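Local structure of beta-L-arabinobiosidase (Bacteroides thetaiotaomicron, 5MQR) at residues 74-79 against 96-101; 358-363 against 394-399; 719-724 against 1057-1062; 1038-1043 against 1083-1088. The protein probably acts as a glycoside hydrolase that removes arabinose-containing units while a gut bacterium breaks down plant pectin. All coordinates share one frame; numbering follows the deposited sequence.

In the fold
From the N terminus, interaction 1 comes first: 74-79 and 96-101 close a short loop around strand 86-94 within one four-stranded propeller sheet. Interaction 2 then joins 358-363 to 394-399, closing a 30-residue excursion that contains strand 387-393. These two contacts follow in series yet touch, with centres about 9 Å apart, through Asp97 with Asn363 and Asn75 with Glu396. Interaction 3 bridges 332 residues, tying the helical part to the C-terminal beta domain. Interaction 4 opens inside that span and closes after it, so the two cross; its segments pack two sheets of the same beta domain. The centres of interactions 1 and 3 are about 61 Å apart.

Interaction 1: 74-79 against 96-101; sequences YNHQPM and SDEHVP
Tyr74 donates its phenolic proton to Glu98, OH to OE1 at 2.6 Å, in the one hydrogen bond between 74-79 and 96-101. The hydroxyl meets OE1 on the anti side of the carboxylate and 27° out of its plane. The same oxygen also forms a salt bridge with Lys395, so it takes two partners. Glutamate suits the position because its chain, extended beyond CG, is long enough to carry the acid past the ring to the hydroxyl.

The fold explains why the two residues face each other. Strand 74-83 is an outermost strand of a four-stranded antiparallel sheet in the N-terminal beta-propeller region, and 96-101 belongs to the connection between strands 86-94 and 104-110 of that sheet. A type II turn from Asp97 to Val100 reverses this connection, closed by Val100 N to Asp97 O at 3.1 Å; His99 takes the positive phi (65°) that such a turn needs at its third residue.

Van der Waals contacts supply the rest. With CG anti to the backbone N (chi1 176°), the Tyr74 ring swings under the turn, and Glu98 CA sits 3.9 Å above the ring centre. Glu98 CB lies 3.6 Å from Tyr74 CE1. At the root of the ring, Tyr74 CB rests 3.7 Å from the carbonyl carbon of Ser96.

Interaction 2: 358-363 against 394-399; sequences MRYGGN and NKEDMW
Met358 and Asn394 bring the two backbones to 6.0 Å, CA to CA, beside a classic beta bulge in which Glu396 and Asp397 both face Val393. Both acids point toward 358-363. The Glu396 carboxylate receives two successive backbone N-H groups: Arg359 N reaches OE2 at 3.0 Å on its syn lone pair, and Tyr360 N reaches OE1 at 2.9 Å. Asp397 takes the arginine end-on, NH1 to OD2 and NH2 to OD1, both 2.8 Å, with the guanidinium and carboxylate planes only 10° apart. A bend at chi3 (-53°) turns the guanidinium so that Glu396 OE2 lies over one face, 3.2 Å from NH1, a salt bridge of charges alone. Replacing Arg359 by an alanine would probably leave the Asp397 carboxylate without its paired donors and open a gap beside Glu396. Met358, present as selenomethionine, lies alongside, its CG 3.4 Å from Glu396 OE1.

Outside, Lys365 forms a salt bridge with Glu396 OE1, and Ala59 O accepts from Arg359 NH2. Two adjacent acids buried together are thus offset by an arginine and a lysine, which probably keeps both ionised and fixes the 358-363 loop of the BNR-like region to the start of strand 397-403.

Interaction 3: 719-724 against 1057-1062; sequences SRWLRD and DNVLYH
Arg723 makes the shortest direct polar bond of the contact with Asn1058, from NH1 to the backbone O at 2.9 Å. The oxygen lies close to the guanidinium plane, but the donor stands well above the carbonyl plane, and the N-H...O angle of 150° shows a moderate bend.

The Asn1058 side chain then covers one guanidinium face. Its amide lies nearly parallel, 6° between planes, with OD1 3.1 Å above; OD1 lies over the face and the angle is too poor for a hydrogen bond from NH1; its bond is to Ser617. Leu1060 lays its CB over the opposite face, 3.7 Å from NH1, so the flat cation is sandwiched between an amide and an aliphatic chain. A bend at chi3 swings the guanidinium into this slot, where NH2 reaches Asn1065. Asparagine suits its place because it readily takes the left-handed conformation (phi 62°) at the first position of a G1 beta bulge, where Asn1058 and Val1059 both face Leu1066.

Farther along, Trp721 lies beside Val1059, CZ3 to CG1 at 3.9 Å, while its NE1 bonds Asp1023. One water donates to Trp721 O at 2.7 Å and accepts from Leu1060 N at 2.9 Å, linking the backbones.

The loop between helices 712-719 and 726-737, in the helical glycoside hydrolase region, thereby meets strand 1053-1061 of the C-terminal beta domain. Across the two segments the arginine's charge is met by neutral carbonyl and amide dipoles, so the joint rests on one direct hydrogen bond, a water bridge and the fit of the flat group, not on a salt bridge between the segments.

Interaction 4: 1038-1043 against 1083-1088; sequences DTIEIN and LRIFVN
Ile1042 is the centre of the close packing, reaching tip to tip toward two residues of the opposite strand. Its CD1 lies 3.7 Å from Leu1083 CD2 and 3.8 Å from Ile1085 CG1, while Ile1085 CD1 returns the contact at 3.9 Å from Ile1042 CG2. This isoleucine holds CG1 between its backbone N and carbonyl carbon (chi1 78°), a crowded position that directs CD1 into the notch between Leu1083 and Ile1085. An alanine at Ile1042 is likely to open a gap between these two side chains and leave Ile1085 freer to turn.

Toward the other end the fit thins. Ile1040 meets Val1087 through one methyl pair, CD1 to CG2 at 3.7 Å, and Val1087 is partly exposed. Glu1041 and Arg1084 start out on the far faces of their strands, where polar residues suit the less buried surroundings; they form salt bridges with Arg1035 and Glu1091.

The axes of 1040-1042 and 1083-1087 approach to 9.6 Å at 151°, nearly antiparallel, a spacing that fits sheets packed face to face. Strand 1040-1042 pairs with 1101-1103, whose Leu1101 also touches Ile1042 and Ile1085, while strand 1082-1087 lies between 1064-1071 and 1090-1095 in the five-stranded sheet.

Interaction 1: 74-79 against 96-101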
# COMPACT_ATOMS: atom_id res chain seq x y z
N TYR A 74 24.92 -33.38 -1.88
CA TYR A 74 24.06 -33.14 -0.73
C TYR A 74 24.53 -31.86 -0.06
O TYR A 74 25.61 -31.82 0.52
CB TYR A 74 24.11 -34.29 0.29
CG TYR A 74 23.28 -34.02 1.54
CD1 TYR A 74 21.92 -34.23 1.54
CD2 TYR A 74 23.88 -33.53 2.70
CE1 TYR A 74 21.16 -33.98 2.67
CE2 TYR A 74 23.13 -33.27 3.83
CZ TYR A 74 21.76 -33.49 3.81
OH TYR A 74 21.01 -33.23 4.93
N ASN A 75 23.70 -30.82 -0.15
CA ASN A 75 24.01 -29.50 0.39
C ASN A 75 22.72 -28.99 1.04
O ASN A 75 21.68 -28.93 0.37
CB ASN A 75 24.45 -28.55 -0.73
CG ASN A 75 25.67 -29.06 -1.52
OD1 ASN A 75 26.81 -28.99 -1.04
ND2 ASN A 75 25.42 -29.57 -2.74
N HIS A 76 22.78 -28.61 2.33
CA HIS A 76 21.55 -28.33 3.10
C HIS A 76 21.83 -27.46 4.32
O HIS A 76 22.98 -27.16 4.64
CB HIS A 76 20.95 -29.67 3.53
CG HIS A 76 19.52 -29.62 3.96
ND1 HIS A 76 18.57 -28.81 3.37
CD2 HIS A 76 18.86 -30.35 4.88
CE1 HIS A 76 17.40 -29.03 3.93
NE2 HIS A 76 17.54 -29.96 4.85
N GLN A 77 20.74 -27.01 4.97
CA GLN A 77 20.78 -26.39 6.29
C GLN A 77 21.61 -25.12 6.34
O GLN A 77 22.65 -25.06 7.03
CB GLN A 77 21.27 -27.40 7.32
CG GLN A 77 21.05 -26.94 8.75
CD GLN A 77 20.25 -27.93 9.55
OE1 GLN A 77 19.23 -27.56 10.15
NE2 GLN A 77 20.66 -29.21 9.52
N PRO A 78 21.17 -24.09 5.58
CA PRO A 78 21.91 -22.85 5.60
C PRO A 78 21.69 -22.04 6.87
O PRO A 78 20.64 -22.14 7.51
CB PRO A 78 21.40 -22.10 4.36
CG PRO A 78 20.02 -22.61 4.17
CD PRO A 78 20.05 -24.05 4.63
N MSE A 79 22.70 -21.25 7.22
CA MSE A 79 22.65 -20.23 8.27
C MSE A 79 23.08 -18.93 7.66
O MSE A 79 23.80 -18.91 6.66
CB MSE A 79 23.59 -20.55 9.43
CG MSE A 79 23.38 -21.95 10.00
SE MSE A 79 21.72 -21.98 11.07
CE MSE A 79 21.04 -23.76 10.50
N SER A 96 27.07 -37.04 -1.19
CA SER A 96 25.83 -37.38 -1.89
C SER A 96 24.60 -37.69 -1.05
O SER A 96 23.49 -37.47 -1.52
CB SER A 96 26.09 -38.58 -2.82
OG SER A 96 26.56 -39.67 -2.06
N ASP A 97 24.80 -38.25 0.14
CA ASP A 97 23.70 -38.80 0.94
C ASP A 97 23.72 -38.23 2.36
O ASP A 97 24.78 -38.08 2.98
CB ASP A 97 23.84 -40.32 0.98
CG ASP A 97 23.64 -40.97 -0.38
OD1 ASP A 97 24.59 -41.04 -1.19
OD2 ASP A 97 22.52 -41.42 -0.66
N GLU A 98 22.54 -37.88 2.85
CA GLU A 98 22.36 -37.42 4.23
C GLU A 98 22.82 -38.51 5.18
O GLU A 98 22.49 -39.70 4.99
CB GLU A 98 20.89 -37.06 4.53
CG GLU A 98 20.67 -36.35 5.87
CD GLU A 98 19.26 -35.78 6.02
OE1 GLU A 98 18.94 -34.76 5.37
OE2 GLU A 98 18.47 -36.36 6.79
N HIS A 99 23.64 -38.09 6.15
CA HIS A 99 24.20 -38.97 7.18
C HIS A 99 25.15 -40.05 6.64
O HIS A 99 25.43 -41.04 7.34
CB HIS A 99 23.08 -39.62 8.01
CG HIS A 99 22.15 -38.63 8.65
ND1 HIS A 99 20.89 -38.98 9.10
CD2 HIS A 99 22.30 -37.31 8.93
CE1 HIS A 99 20.31 -37.91 9.62
NE2 HIS A 99 21.14 -36.89 9.53
N VAL A 100 25.65 -39.84 5.42
CA VAL A 100 26.68 -40.71 4.87
C VAL A 100 27.94 -39.86 4.76
O VAL A 100 27.96 -38.89 3.98
CB VAL A 100 26.29 -41.33 3.51
CG1 VAL A 100 27.43 -42.20 2.96
CG2 VAL A 100 25.01 -42.15 3.67
N PRO A 101 28.98 -40.20 5.54
CA PRO A 101 30.20 -39.39 5.55
C PRO A 101 30.96 -39.46 4.22
O PRO A 101 30.68 -40.36 3.43
CB PRO A 101 31.02 -40.00 6.68
CG PRO A 101 30.53 -41.41 6.80
CD PRO A 101 29.11 -41.43 6.35

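Interaction 2: 358-363 against 394-399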
# COMPACT_ATOMS: atom_id res chain seq x y z
N MSE A 358 15.53 -32.48 -8.99
CA MSE A 358 16.68 -33.01 -8.26
C MSE A 358 17.49 -33.84 -9.23
O MSE A 358 17.01 -34.84 -9.76
CB MSE A 358 16.22 -33.88 -7.10
CG MSE A 358 17.38 -34.37 -6.22
SE MSE A 358 16.70 -35.71 -4.94
CE MSE A 358 15.37 -34.65 -3.95
N ARG A 359 18.71 -33.44 -9.49
CA ARG A 359 19.64 -34.02 -10.43
C ARG A 359 20.35 -35.24 -9.86
O ARG A 359 20.61 -36.18 -10.61
CB ARG A 359 20.63 -32.97 -10.91
CG ARG A 359 19.92 -31.80 -11.60
CD ARG A 359 20.86 -30.72 -12.13
NE ARG A 359 21.80 -30.19 -11.16
CZ ARG A 359 21.52 -29.33 -10.18
NH1 ARG A 359 20.27 -28.92 -9.96
NH2 ARG A 359 22.49 -28.90 -9.41
N TYR A 360 20.61 -35.25 -8.55
CA TYR A 360 21.35 -36.31 -7.92
C TYR A 360 20.52 -36.93 -6.82
O TYR A 360 20.16 -36.25 -5.85
CB TYR A 360 22.67 -35.77 -7.35
CG TYR A 360 23.54 -35.14 -8.39
CD1 TYR A 360 24.34 -35.92 -9.24
CD2 TYR A 360 23.58 -33.77 -8.54
CE1 TYR A 360 25.16 -35.33 -10.21
CE2 TYR A 360 24.38 -33.17 -9.50
CZ TYR A 360 25.17 -33.94 -10.33
OH TYR A 360 25.93 -33.28 -11.28
N GLY A 361 20.22 -38.22 -6.97
CA GLY A 361 19.55 -38.99 -5.94
C GLY A 361 20.39 -39.04 -4.68
O GLY A 361 21.59 -38.73 -4.69
N GLY A 362 19.74 -39.40 -3.58
CA GLY A 362 20.41 -39.49 -2.30
C GLY A 362 19.51 -39.66 -1.07
O GLY A 362 18.36 -39.17 -1.04
N ASN A 363 20.06 -40.35 -0.07
CA ASN A 363 19.40 -40.64 1.22
C ASN A 363 18.75 -39.38 1.80
O ASN A 363 19.45 -38.37 2.01
CB ASN A 363 20.47 -41.20 2.20
CG ASN A 363 19.88 -41.91 3.42
OD1 ASN A 363 18.70 -42.25 3.45
ND2 ASN A 363 20.73 -42.17 4.44
N ASN A 394 15.87 -28.93 -2.83
CA ASN A 394 16.10 -30.38 -2.93
C ASN A 394 17.22 -30.91 -2.05
O ASN A 394 17.69 -32.02 -2.29
CB ASN A 394 16.39 -30.80 -4.39
CG ASN A 394 15.29 -30.42 -5.34
OD1 ASN A 394 14.11 -30.51 -5.01
ND2 ASN A 394 15.66 -30.02 -6.53
N LYS A 395 17.67 -30.16 -1.04
CA LYS A 395 18.93 -30.48 -0.34
C LYS A 395 20.09 -30.70 -1.32
O LYS A 395 20.95 -31.57 -1.13
CB LYS A 395 18.80 -31.71 0.55
CG LYS A 395 17.50 -31.77 1.33
CD LYS A 395 17.64 -32.73 2.52
CE LYS A 395 16.32 -32.83 3.26
NZ LYS A 395 16.26 -33.94 4.26
N GLU A 396 20.12 -29.86 -2.35
CA GLU A 396 21.08 -30.02 -3.47
C GLU A 396 21.73 -28.71 -3.87
O GLU A 396 22.96 -28.62 -3.99
CB GLU A 396 20.36 -30.63 -4.66
CG GLU A 396 21.25 -30.93 -5.86
CD GLU A 396 20.58 -31.85 -6.88
OE1 GLU A 396 20.51 -33.06 -6.61
OE2 GLU A 396 20.14 -31.36 -7.95
N ASP A 397 20.90 -27.71 -4.13
CA ASP A 397 21.36 -26.39 -4.54
C ASP A 397 21.09 -25.39 -3.40
O ASP A 397 20.05 -25.46 -2.76
CB ASP A 397 20.62 -25.95 -5.81
CG ASP A 397 20.88 -26.87 -6.98
OD1 ASP A 397 22.02 -27.36 -7.07
OD2 ASP A 397 19.96 -27.11 -7.82
N MSE A 398 22.02 -24.46 -3.18
CA MSE A 398 21.89 -23.43 -2.13
C MSE A 398 21.41 -22.15 -2.76
O MSE A 398 21.91 -21.72 -3.83
CB MSE A 398 23.19 -23.23 -1.35
CG MSE A 398 23.82 -24.49 -0.79
SE MSE A 398 22.52 -25.59 0.16
CE MSE A 398 22.12 -24.31 1.60
N TRP A 399 20.42 -21.55 -2.12
CA TRP A 399 19.76 -20.33 -2.60
C TRP A 399 19.67 -19.27 -1.50
O TRP A 399 19.77 -19.56 -0.29
CB TRP A 399 18.33 -20.65 -3.05
CG TRP A 399 18.21 -21.39 -4.30
CD1 TRP A 399 18.41 -22.72 -4.50
CD2 TRP A 399 17.79 -20.86 -5.56
NE1 TRP A 399 18.14 -23.05 -5.80
CE2 TRP A 399 17.78 -21.93 -6.48
CE3 TRP A 399 17.43 -19.58 -5.99
CZ2 TRP A 399 17.44 -21.76 -7.81
CZ3 TRP A 399 17.10 -19.41 -7.34
CH2 TRP A 399 17.10 -20.50 -8.23

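Interaction 3: 719-724 against 1057-1062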
# COMPACT_ATOMS: atom_id res chain seq x y z
N SER A 719 -18.77 19.73 -6.77
CA SER A 719 -18.67 19.07 -8.06
C SER A 719 -17.29 19.17 -8.70
O SER A 719 -17.03 18.47 -9.67
CB SER A 719 -19.72 19.60 -9.02
OG SER A 719 -21.02 19.44 -8.46
N ARG A 720 -16.42 20.02 -8.17
CA ARG A 720 -15.09 20.20 -8.77
C ARG A 720 -14.24 18.93 -8.69
O ARG A 720 -13.26 18.82 -9.42
CB ARG A 720 -14.35 21.39 -8.16
CG ARG A 720 -13.93 21.21 -6.71
CD ARG A 720 -13.35 22.50 -6.14
NE ARG A 720 -13.21 22.42 -4.68
CZ ARG A 720 -12.34 23.13 -3.95
NH1 ARG A 720 -11.48 23.95 -4.53
NH2 ARG A 720 -12.31 22.98 -2.62
N TRP A 721 -14.63 17.98 -7.83
CA TRP A 721 -13.92 16.71 -7.64
C TRP A 721 -14.31 15.60 -8.59
O TRP A 721 -13.65 14.56 -8.62
CB TRP A 721 -14.06 16.23 -6.18
CG TRP A 721 -13.54 17.24 -5.23
CD1 TRP A 721 -14.28 18.09 -4.47
CD2 TRP A 721 -12.17 17.56 -4.97
NE1 TRP A 721 -13.46 18.90 -3.74
CE2 TRP A 721 -12.15 18.61 -4.04
CE3 TRP A 721 -10.94 17.07 -5.45
CZ2 TRP A 721 -10.98 19.17 -3.56
CZ3 TRP A 721 -9.77 17.63 -4.97
CH2 TRP A 721 -9.80 18.68 -4.03
N LEU A 722 -15.37 15.81 -9.36
CA LEU A 722 -15.82 14.84 -10.35
C LEU A 722 -14.81 14.80 -11.48
O LEU A 722 -14.42 15.84 -12.01
CB LEU A 722 -17.20 15.20 -10.89
CG LEU A 722 -18.36 15.29 -9.91
CD1 LEU A 722 -19.59 15.73 -10.67
CD2 LEU A 722 -18.59 13.99 -9.16
N ARG A 723 -14.43 13.60 -11.88
CA ARG A 723 -13.29 13.41 -12.77
C ARG A 723 -13.61 13.79 -14.22
O ARG A 723 -12.75 14.30 -14.90
CB ARG A 723 -12.78 11.96 -12.70
CG ARG A 723 -12.15 11.57 -11.35
CD ARG A 723 -11.71 10.11 -11.35
NE ARG A 723 -10.69 9.95 -12.39
CZ ARG A 723 -9.38 10.10 -12.21
NH1 ARG A 723 -8.87 10.35 -11.01
NH2 ARG A 723 -8.58 9.99 -13.26
N ASP A 724 -14.83 13.50 -14.69
CA ASP A 724 -15.20 13.87 -16.05
C ASP A 724 -15.61 15.35 -16.05
O ASP A 724 -16.60 15.72 -15.43
CB ASP A 724 -16.31 12.97 -16.58
CG ASP A 724 -16.59 13.17 -18.07
OD1 ASP A 724 -16.20 14.18 -18.66
OD2 ASP A 724 -17.24 12.28 -18.64
N ASP A 1057 -8.44 8.18 -2.62
CA ASP A 1057 -7.78 7.70 -3.82
C ASP A 1057 -8.56 8.17 -5.03
O ASP A 1057 -9.70 8.64 -4.92
CB ASP A 1057 -7.76 6.18 -3.79
CG ASP A 1057 -6.56 5.58 -4.48
OD1 ASP A 1057 -5.86 6.23 -5.28
OD2 ASP A 1057 -6.32 4.39 -4.22
N ASN A 1058 -7.93 8.01 -6.18
CA ASN A 1058 -8.52 8.30 -7.47
C ASN A 1058 -8.88 9.78 -7.59
O ASN A 1058 -9.85 10.12 -8.27
CB ASN A 1058 -9.76 7.42 -7.74
CG ASN A 1058 -10.07 7.26 -9.23
OD1 ASN A 1058 -9.18 7.34 -10.05
ND2 ASN A 1058 -11.32 7.06 -9.56
N VAL A 1059 -8.10 10.65 -6.96
CA VAL A 1059 -8.39 12.08 -7.02
C VAL A 1059 -7.75 12.64 -8.29
O VAL A 1059 -6.53 12.47 -8.50
CB VAL A 1059 -7.82 12.82 -5.79
CG1 VAL A 1059 -8.01 14.34 -5.93
CG2 VAL A 1059 -8.44 12.32 -4.50
N LEU A 1060 -8.53 13.32 -9.13
CA LEU A 1060 -7.97 14.05 -10.27
C LEU A 1060 -7.67 15.46 -9.84
O LEU A 1060 -8.57 16.26 -9.61
CB LEU A 1060 -8.90 14.04 -11.47
CG LEU A 1060 -8.31 14.54 -12.81
CD1 LEU A 1060 -7.09 13.72 -13.22
CD2 LEU A 1060 -9.38 14.47 -13.88
N TYR A 1061 -6.39 15.77 -9.70
CA TYR A 1061 -5.93 17.05 -9.19
C TYR A 1061 -4.81 17.52 -10.10
O TYR A 1061 -3.77 16.86 -10.17
CB TYR A 1061 -5.42 16.90 -7.75
CG TYR A 1061 -4.90 18.19 -7.15
CD1 TYR A 1061 -5.77 19.12 -6.55
CD2 TYR A 1061 -3.53 18.51 -7.19
CE1 TYR A 1061 -5.30 20.31 -6.01
CE2 TYR A 1061 -3.06 19.70 -6.65
CZ TYR A 1061 -3.94 20.60 -6.06
OH TYR A 1061 -3.49 21.77 -5.54
N HIS A 1062 -5.01 18.63 -10.81
CA HIS A 1062 -3.99 19.20 -11.70
C HIS A 1062 -3.48 18.21 -12.78
O HIS A 1062 -2.29 18.16 -13.12
CB HIS A 1062 -2.79 19.74 -10.88
CG HIS A 1062 -3.10 20.98 -10.11
ND1 HIS A 1062 -2.23 22.04 -10.04
CD2 HIS A 1062 -4.18 21.34 -9.38
CE1 HIS A 1062 -2.75 23.00 -9.30
NE2 HIS A 1062 -3.94 22.59 -8.89
O HOH W 1 -10.94 14.73 -8.36

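Interaction 4: 1038-1043 against 1083-1088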
# COMPACT_ATOMS: atom_id res chain seq x y z
N ASP A 1038 2.31 24.05 -8.31
CA ASP A 1038 2.57 22.64 -8.54
C ASP A 1038 2.88 21.87 -7.24
O ASP A 1038 3.37 20.74 -7.29
CB ASP A 1038 3.74 22.47 -9.52
CG ASP A 1038 3.56 23.32 -10.77
OD1 ASP A 1038 2.38 23.55 -11.16
OD2 ASP A 1038 4.59 23.77 -11.36
N THR A 1039 2.60 22.47 -6.10
CA THR A 1039 2.96 21.88 -4.82
C THR A 1039 1.70 21.19 -4.25
O THR A 1039 0.60 21.71 -4.38
CB THR A 1039 3.58 22.96 -3.89
OG1 THR A 1039 4.90 23.27 -4.36
CG2 THR A 1039 3.67 22.51 -2.44
N ILE A 1040 1.87 20.00 -3.68
CA ILE A 1040 0.78 19.32 -3.01
C ILE A 1040 0.88 19.56 -1.51
O ILE A 1040 1.95 19.37 -0.93
CB ILE A 1040 0.80 17.81 -3.27
CG1 ILE A 1040 0.81 17.53 -4.77
CG2 ILE A 1040 -0.39 17.13 -2.56
CD1 ILE A 1040 1.02 16.06 -5.10
N GLU A 1041 -0.23 19.97 -0.90
CA GLU A 1041 -0.27 20.33 0.52
C GLU A 1041 -1.43 19.57 1.14
O GLU A 1041 -2.56 19.74 0.72
CB GLU A 1041 -0.48 21.84 0.68
CG GLU A 1041 -0.65 22.36 2.12
CD GLU A 1041 -1.11 23.83 2.22
OE1 GLU A 1041 -1.24 24.51 1.18
OE2 GLU A 1041 -1.36 24.32 3.34
N ILE A 1042 -1.13 18.72 2.11
CA ILE A 1042 -2.17 18.08 2.90
C ILE A 1042 -1.97 18.37 4.37
O ILE A 1042 -0.85 18.59 4.83
CB ILE A 1042 -2.30 16.55 2.68
CG1 ILE A 1042 -1.21 15.76 3.41
CG2 ILE A 1042 -2.30 16.25 1.20
CD1 ILE A 1042 -1.35 14.25 3.26
N ASN A 1043 -3.07 18.35 5.10
CA ASN A 1043 -3.05 18.59 6.53
C ASN A 1043 -4.35 18.05 7.10
O ASN A 1043 -5.30 18.79 7.30
CB ASN A 1043 -2.91 20.09 6.81
CG ASN A 1043 -2.80 20.39 8.28
OD1 ASN A 1043 -2.17 19.63 9.03
ND2 ASN A 1043 -3.44 21.45 8.73
N LEU A 1083 1.65 8.48 7.04
CA LEU A 1083 0.85 9.27 6.14
C LEU A 1083 1.59 9.37 4.82
O LEU A 1083 2.72 9.82 4.81
CB LEU A 1083 0.65 10.68 6.73
CG LEU A 1083 -0.10 11.69 5.88
CD1 LEU A 1083 -1.53 11.23 5.61
CD2 LEU A 1083 -0.07 13.06 6.56
N ARG A 1084 0.96 9.00 3.72
CA ARG A 1084 1.64 9.01 2.42
C ARG A 1084 0.79 9.60 1.34
O ARG A 1084 -0.43 9.45 1.34
CB ARG A 1084 2.02 7.59 2.01
CG ARG A 1084 3.23 7.10 2.75
CD ARG A 1084 3.55 5.62 2.49
NE ARG A 1084 4.28 5.11 3.64
CZ ARG A 1084 5.60 5.05 3.75
NH1 ARG A 1084 6.37 5.39 2.73
NH2 ARG A 1084 6.14 4.62 4.87
N ILE A 1085 1.45 10.26 0.41
CA ILE A 1085 0.84 10.83 -0.77
C ILE A 1085 1.42 10.12 -1.98
O ILE A 1085 2.64 9.98 -2.07
CB ILE A 1085 1.17 12.31 -0.92
CG1 ILE A 1085 0.59 13.08 0.27
CG2 ILE A 1085 0.64 12.87 -2.25
CD1 ILE A 1085 1.11 14.50 0.38
N PHE A 1086 0.55 9.70 -2.90
CA PHE A 1086 1.00 9.13 -4.16
C PHE A 1086 0.50 10.00 -5.31
O PHE A 1086 -0.60 10.53 -5.27
CB PHE A 1086 0.52 7.68 -4.33
CG PHE A 1086 1.09 6.71 -3.31
CD1 PHE A 1086 0.59 6.69 -2.01
CD2 PHE A 1086 2.09 5.80 -3.66
CE1 PHE A 1086 1.11 5.80 -1.06
CE2 PHE A 1086 2.62 4.91 -2.71
CZ PHE A 1086 2.12 4.91 -1.41
N VAL A 1087 1.35 10.12 -6.33
CA VAL A 1087 1.02 10.73 -7.61
C VAL A 1087 1.15 9.64 -8.68
O VAL A 1087 2.23 9.08 -8.85
CB VAL A 1087 2.00 11.88 -7.91
CG1 VAL A 1087 1.73 12.51 -9.28
CG2 VAL A 1087 1.93 12.91 -6.79
N ASN A 1088 0.05 9.35 -9.38
CA ASN A 1088 -0.01 8.26 -10.36
C ASN A 1088 0.63 6.99 -9.84
O ASN A 1088 1.41 6.33 -10.53
CB ASN A 1088 0.61 8.71 -11.68
CG ASN A 1088 -0.08 9.94 -12.25
OD1 ASN A 1088 -1.21 10.28 -11.88
ND2 ASN A 1088 0.59 10.63 -13.14